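Local coordinates for uncharacterized SRPBCC domain-containing protein (Micromonospora chersina, PDB 6V04) that is of unknown function but, as a START/Bet v1-like protein encoded in the dynemicin biosynthetic locus, probably takes part in making that compound, at residues A[150-164]-A[229-243]. Sequence-based numbering, arbitrary orientation.
Sequences EIDGSVVLPNGSWHP and TEPGERGRTLSVSHQ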
loop_
_atom_site.group_PDB
_atom_site.type_symbol
_atom_site.label_atom_id
_atom_site.label_comp_id
_atom_site.label_asym_id
_atom_site.label_seq_id
_atom_site.Cartn_x
_atom_site.Cartn_y
_atom_site.Cartn_z
ATOM N N GLU A 150 -7.478 -0.264 -6.110
ATOM C CA GLU A 150 -7.201 1.127 -5.770
ATOM C C GLU A 150 -5.737 1.276 -5.393
ATOM O O GLU A 150 -5.090 0.305 -4.974
ATOM C CB GLU A 150 -8.095 1.633 -4.629
ATOM C CG GLU A 150 -8.273 0.680 -3.477
ATOM C CD GLU A 150 -9.402 1.121 -2.569
ATOM O OE1 GLU A 150 -9.256 2.175 -1.917
ATOM O OE2 GLU A 150 -10.445 0.434 -2.534
ATOM N N ILE A 151 -5.201 2.481 -5.644
ATOM C CA ILE A 151 -3.854 2.885 -5.253
ATOM C C ILE A 151 -3.968 3.743 -4.009
ATOM O O ILE A 151 -4.824 4.635 -3.944
ATOM C CB ILE A 151 -3.153 3.687 -6.363
ATOM C CG1 ILE A 151 -3.000 2.839 -7.621
ATOM C CG2 ILE A 151 -1.805 4.194 -5.900
ATOM C CD1 ILE A 151 -2.554 3.646 -8.825
ATOM N N ASP A 152 -3.095 3.509 -3.029
ATOM C CA ASP A 152 -2.991 4.447 -1.919
ATOM C C ASP A 152 -1.564 4.421 -1.398
ATOM O O ASP A 152 -0.756 3.561 -1.750
ATOM C CB ASP A 152 -4.014 4.155 -0.828
ATOM C CG ASP A 152 -4.134 2.708 -0.515
ATOM O OD1 ASP A 152 -3.088 2.084 -0.270
ATOM O OD2 ASP A 152 -5.279 2.200 -0.515
ATOM N N GLY A 153 -1.242 5.411 -0.591
ATOM C CA GLY A 153 0.072 5.477 0.001
ATOM C C GLY A 153 0.108 6.671 0.920
ATOM O O GLY A 153 -0.767 7.544 0.871
ATOM N N SER A 154 1.142 6.710 1.754
ATOM C CA SER A 154 1.329 7.847 2.636
ATOM C C SER A 154 2.801 8.024 2.967
ATOM O O SER A 154 3.611 7.098 2.847
ATOM C CB SER A 154 0.534 7.702 3.937
ATOM O OG SER A 154 1.184 6.810 4.827
ATOM N N VAL A 155 3.129 9.231 3.417
ATOM C CA VAL A 155 4.457 9.542 3.921
ATOM C C VAL A 155 4.299 10.585 5.016
ATOM O O VAL A 155 3.459 11.479 4.917
ATOM C CB VAL A 155 5.378 10.017 2.775
ATOM C CG1 VAL A 155 4.852 11.311 2.152
ATOM C CG2 VAL A 155 6.798 10.184 3.265
ATOM N N VAL A 156 5.076 10.452 6.076
ATOM C CA VAL A 156 5.039 11.420 7.163
ATOM C C VAL A 156 6.077 12.487 6.890
ATOM O O VAL A 156 7.264 12.187 6.705
ATOM C CB VAL A 156 5.279 10.750 8.523
ATOM C CG1 VAL A 156 5.335 11.813 9.625
ATOM C CG2 VAL A 156 4.169 9.756 8.797
ATOM N N LEU A 157 5.631 13.728 6.879
ATOM C CA LEU A 157 6.469 14.870 6.621
ATOM C C LEU A 157 6.729 15.623 7.917
ATOM O O LEU A 157 5.903 15.593 8.835
ATOM C CB LEU A 157 5.813 15.827 5.615
ATOM C CG LEU A 157 5.401 15.228 4.266
ATOM C CD1 LEU A 157 4.674 16.270 3.433
ATOM C CD2 LEU A 157 6.588 14.672 3.513
ATOM N N PRO A 158 7.858 16.319 8.024
ATOM C CA PRO A 158 8.066 17.200 9.174
ATOM C C PRO A 158 7.025 18.309 9.216
ATOM O O PRO A 158 6.415 18.673 8.205
ATOM C CB PRO A 158 9.475 17.765 8.950
ATOM C CG PRO A 158 9.742 17.585 7.493
ATOM C CD PRO A 158 8.987 16.349 7.077
ATOM N N ASN A 159 6.817 18.827 10.426
ATOM C CA ASN A 159 5.941 19.974 10.672
ATOM C C ASN A 159 6.686 21.287 10.400
ATOM O O ASN A 159 6.813 22.154 11.261
ATOM C CB ASN A 159 5.428 19.939 12.107
ATOM C CG ASN A 159 4.412 18.834 12.348
ATOM O OD1 ASN A 159 3.604 18.517 11.479
ATOM N ND2 ASN A 159 4.447 18.251 13.539
ATOM N N GLY A 160 7.183 21.425 9.171
ATOM C CA GLY A 160 7.988 22.562 8.788
ATOM C C GLY A 160 7.218 23.589 7.976
ATOM O O GLY A 160 5.992 23.552 7.861
ATOM N N SER A 161 7.975 24.523 7.390
ATOM C CA SER A 161 7.384 25.636 6.654
ATOM C C SER A 161 6.845 25.227 5.283
ATOM O O SER A 161 5.870 25.821 4.810
ATOM C CB SER A 161 8.415 26.753 6.479
ATOM O OG SER A 161 9.522 26.307 5.714
ATOM N N TRP A 162 7.460 24.255 4.613
ATOM C CA TRP A 162 6.953 23.804 3.323
ATOM C C TRP A 162 5.778 22.873 3.555
ATOM O O TRP A 162 5.856 21.963 4.386
ATOM C CB TRP A 162 8.041 23.079 2.522
ATOM C CG TRP A 162 7.633 22.653 1.118
ATOM C CD1 TRP A 162 7.737 23.394 -0.027
ATOM C CD2 TRP A 162 7.081 21.386 0.720
ATOM N NE1 TRP A 162 7.280 22.674 -1.109
ATOM C CE2 TRP A 162 6.878 21.436 -0.681
ATOM C CE3 TRP A 162 6.746 20.213 1.405
ATOM C CZ2 TRP A 162 6.340 20.367 -1.398
ATOM C CZ3 TRP A 162 6.216 19.151 0.682
ATOM C CH2 TRP A 162 6.018 19.238 -0.706
ATOM N N HIS A 163 4.693 23.091 2.810
ATOM C CA HIS A 163 3.534 22.216 2.842
ATOM C C HIS A 163 3.196 21.787 1.420
ATOM O O HIS A 163 3.277 22.611 0.501
ATOM C CB HIS A 163 2.340 22.945 3.494
ATOM C CG HIS A 163 1.209 22.042 3.877
ATOM N ND1 HIS A 163 0.418 21.401 2.949
ATOM C CD2 HIS A 163 0.711 21.705 5.090
ATOM C CE1 HIS A 163 -0.494 20.677 3.572
ATOM N NE2 HIS A 163 -0.342 20.851 4.875
ATOM N N PRO A 164 2.814 20.522 1.209
ATOM C CA PRO A 164 2.617 20.023 -0.168
ATOM C C PRO A 164 1.346 20.519 -0.850
ATOM O O PRO A 164 1.234 20.367 -2.076
ATOM C CB PRO A 164 2.571 18.498 0.017
ATOM C CG PRO A 164 2.099 18.330 1.442
ATOM C CD PRO A 164 2.780 19.415 2.186
ATOM N N THR A 229 -3.636 16.028 3.762
ATOM C CA THR A 229 -2.649 16.080 4.828
ATOM C C THR A 229 -3.372 16.094 6.167
ATOM O O THR A 229 -4.405 16.747 6.325
ATOM C CB THR A 229 -1.735 17.303 4.688
ATOM O OG1 THR A 229 -2.527 18.483 4.511
ATOM C CG2 THR A 229 -0.799 17.132 3.525
ATOM N N GLU A 230 -2.847 15.324 7.113
ATOM C CA GLU A 230 -3.395 15.256 8.460
ATOM C C GLU A 230 -2.292 15.640 9.435
ATOM O O GLU A 230 -1.230 14.991 9.439
ATOM C CB GLU A 230 -3.929 13.859 8.781
ATOM C CG GLU A 230 -4.425 13.745 10.208
ATOM C CD GLU A 230 -5.319 12.542 10.452
ATOM O OE1 GLU A 230 -5.961 12.064 9.494
ATOM O OE2 GLU A 230 -5.380 12.077 11.610
ATOM N N PRO A 231 -2.472 16.656 10.272
ATOM C CA PRO A 231 -1.397 17.041 11.186
ATOM C C PRO A 231 -1.289 16.085 12.360
ATOM O O PRO A 231 -2.259 15.434 12.758
ATOM C CB PRO A 231 -1.803 18.446 11.647
ATOM C CG PRO A 231 -3.268 18.526 11.428
ATOM C CD PRO A 231 -3.625 17.572 10.334
ATOM N N GLY A 232 -0.078 16.006 12.904
ATOM C CA GLY A 232 0.175 15.178 14.066
ATOM C C GLY A 232 1.457 15.578 14.758
ATOM O O GLY A 232 2.316 16.246 14.176
ATOM N N GLU A 233 1.569 15.181 16.030
ATOM C CA GLU A 233 2.820 15.384 16.757
ATOM C C GLU A 233 3.987 14.731 16.036
ATOM O O GLU A 233 5.106 15.256 16.060
ATOM C CB GLU A 233 2.719 14.822 18.182
ATOM C CG GLU A 233 1.768 15.563 19.100
ATOM C CD GLU A 233 1.742 14.970 20.499
ATOM O OE1 GLU A 233 2.671 14.206 20.840
ATOM O OE2 GLU A 233 0.793 15.270 21.257
ATOM N N ARG A 234 3.744 13.597 15.379
ATOM C CA ARG A 234 4.801 12.870 14.688
ATOM C C ARG A 234 5.233 13.547 13.396
ATOM O O ARG A 234 6.248 13.136 12.820
ATOM C CB ARG A 234 4.338 11.452 14.366
ATOM C CG ARG A 234 3.336 11.366 13.192
ATOM C CD ARG A 234 2.855 9.943 12.987
ATOM N NE ARG A 234 2.050 9.804 11.772
ATOM C CZ ARG A 234 1.640 8.645 11.274
ATOM N NH1 ARG A 234 1.955 7.500 11.871
ATOM N NH2 ARG A 234 0.928 8.618 10.144
ATOM N N GLY A 235 4.480 14.536 12.928
ATOM C CA GLY A 235 4.619 15.097 11.597
ATOM C C GLY A 235 3.288 15.126 10.878
ATOM O O GLY A 235 2.265 14.674 11.388
ATOM N N ARG A 236 3.313 15.677 9.658
ATOM C CA ARG A 236 2.123 15.774 8.824
ATOM C C ARG A 236 2.079 14.558 7.917
ATOM O O ARG A 236 3.045 14.288 7.200
ATOM C CB ARG A 236 2.125 17.042 7.965
ATOM C CG ARG A 236 1.672 18.284 8.704
ATOM C CD ARG A 236 1.424 19.433 7.742
ATOM N NE ARG A 236 2.631 20.215 7.503
ATOM C CZ ARG A 236 3.074 21.164 8.321
ATOM N NH1 ARG A 236 2.419 21.442 9.441
ATOM N NH2 ARG A 236 4.181 21.828 8.023
ATOM N N THR A 237 0.973 13.825 7.945
ATOM C CA THR A 237 0.848 12.658 7.082
ATOM C C THR A 237 0.238 13.092 5.760
ATOM O O THR A 237 -0.901 13.567 5.716
ATOM C CB THR A 237 0.004 11.562 7.726
ATOM O OG1 THR A 237 0.625 11.139 8.940
ATOM C CG2 THR A 237 -0.123 10.371 6.788
ATOM N N LEU A 238 1.011 12.948 4.685
ATOM C CA LEU A 238 0.548 13.193 3.331
ATOM C C LEU A 238 0.084 11.868 2.753
ATOM O O LEU A 238 0.868 10.920 2.679
ATOM C CB LEU A 238 1.688 13.774 2.509
ATOM C CG LEU A 238 1.430 13.870 1.013
ATOM C CD1 LEU A 238 0.303 14.836 0.730
ATOM C CD2 LEU A 238 2.704 14.293 0.288
ATOM N N SER A 239 -1.186 11.791 2.375
ATOM C CA SER A 239 -1.764 10.558 1.864
ATOM C C SER A 239 -2.387 10.792 0.495
ATOM O O SER A 239 -2.887 11.882 0.186
ATOM C CB SER A 239 -2.818 9.990 2.819
ATOM O OG SER A 239 -3.959 10.826 2.907
ATOM N N VAL A 240 -2.353 9.752 -0.327
ATOM C CA VAL A 240 -2.963 9.775 -1.646
ATOM C C VAL A 240 -3.861 8.561 -1.788
ATOM O O VAL A 240 -3.565 7.485 -1.258
ATOM C CB VAL A 240 -1.925 9.810 -2.784
ATOM C CG1 VAL A 240 -0.997 8.611 -2.721
ATOM C CG2 VAL A 240 -2.649 9.859 -4.138
ATOM N N SER A 241 -4.980 8.754 -2.482
ATOM C CA SER A 241 -5.844 7.673 -2.941
ATOM C C SER A 241 -6.152 7.933 -4.404
ATOM O O SER A 241 -6.561 9.044 -4.758
ATOM C CB SER A 241 -7.139 7.625 -2.139
ATOM O OG SER A 241 -8.037 6.652 -2.654
ATOM N N HIS A 242 -5.979 6.924 -5.255
ATOM C CA HIS A 242 -6.272 7.066 -6.675
ATOM C C HIS A 242 -7.089 5.853 -7.097
ATOM O O HIS A 242 -6.575 4.727 -7.103
ATOM C CB HIS A 242 -4.981 7.210 -7.464
ATOM C CG HIS A 242 -5.174 7.742 -8.842
ATOM N ND1 HIS A 242 -4.126 8.192 -9.616
ATOM C CD2 HIS A 242 -6.293 7.896 -9.587
ATOM C CE1 HIS A 242 -4.591 8.586 -10.786
ATOM N NE2 HIS A 242 -5.904 8.423 -10.797
ATOM N N GLN A 243 -8.356 6.082 -7.423
ATOM C CA GLN A 243 -9.341 5.027 -7.621
ATOM C C GLN A 243 -9.880 5.031 -9.048
ATOM O O GLN A 243 -9.796 6.032 -9.765
ATOM C CB GLN A 243 -10.519 5.184 -6.657
ATOM C CG GLN A 243 -10.135 5.027 -5.191
ATOM C CD GLN A 243 -11.311 5.214 -4.253
ATOM O OE1 GLN A 243 -12.254 5.935 -4.560
ATOM N NE2 GLN A 243 -11.254 4.566 -3.099
#
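Ile-151, Gly-153, Val-155 and Leu-157 each exchange two backbone hydrogen bonds with His-242, Val-240, Leu-238 and Arg-236, so the amides and carbonyls that these eight residues turn toward one another are all satisfied. Both bonds of the last rung are 2.7 Å, Leu-157 N to Arg-236 O with a nearly straight N-H...O (173° at the hydrogen) and Arg-236 N to Leu-157 O more bent. In the intervening pairs CA-H groups add to the carbonyls' load, as where Ser-154 CA lies 3.1 Å from Leu-238 O. Beyond the last rung, Asn-159 ND2 points along its own amide plane at Gly-232 O (3.0 Å, 173° at the hydrogen), an acceptor shared with Gly-235 N of the type I turn. Arg-236 bends at chi3 (-89°), bringing its guanidinium over Asn-159 CA, while CD packs 3.6 Å from His-163 CD2. A leucine in place of Arg-236 would probably lose the guanidinium face over Asn-159 CA and leave the 158-163 loop freer to move. On the face bearing Val-156, its CG2 sits over the guanidinium of Arg-234, whose NH2 donates to Thr-237 OG1 (2.8 Å), the hydroxyl lying in the guanidinium plane, and whose NH1 bonds Pro-112 O. Leu-238 CB meets Val-155 CG1 and Leu-157 CD1 on the other face, which helix 252-277 covers. Pairing of the first and last strands of an antiparallel sheet packed against a long C-terminal helix is characteristic of the Bet v1-like helix-grip fold.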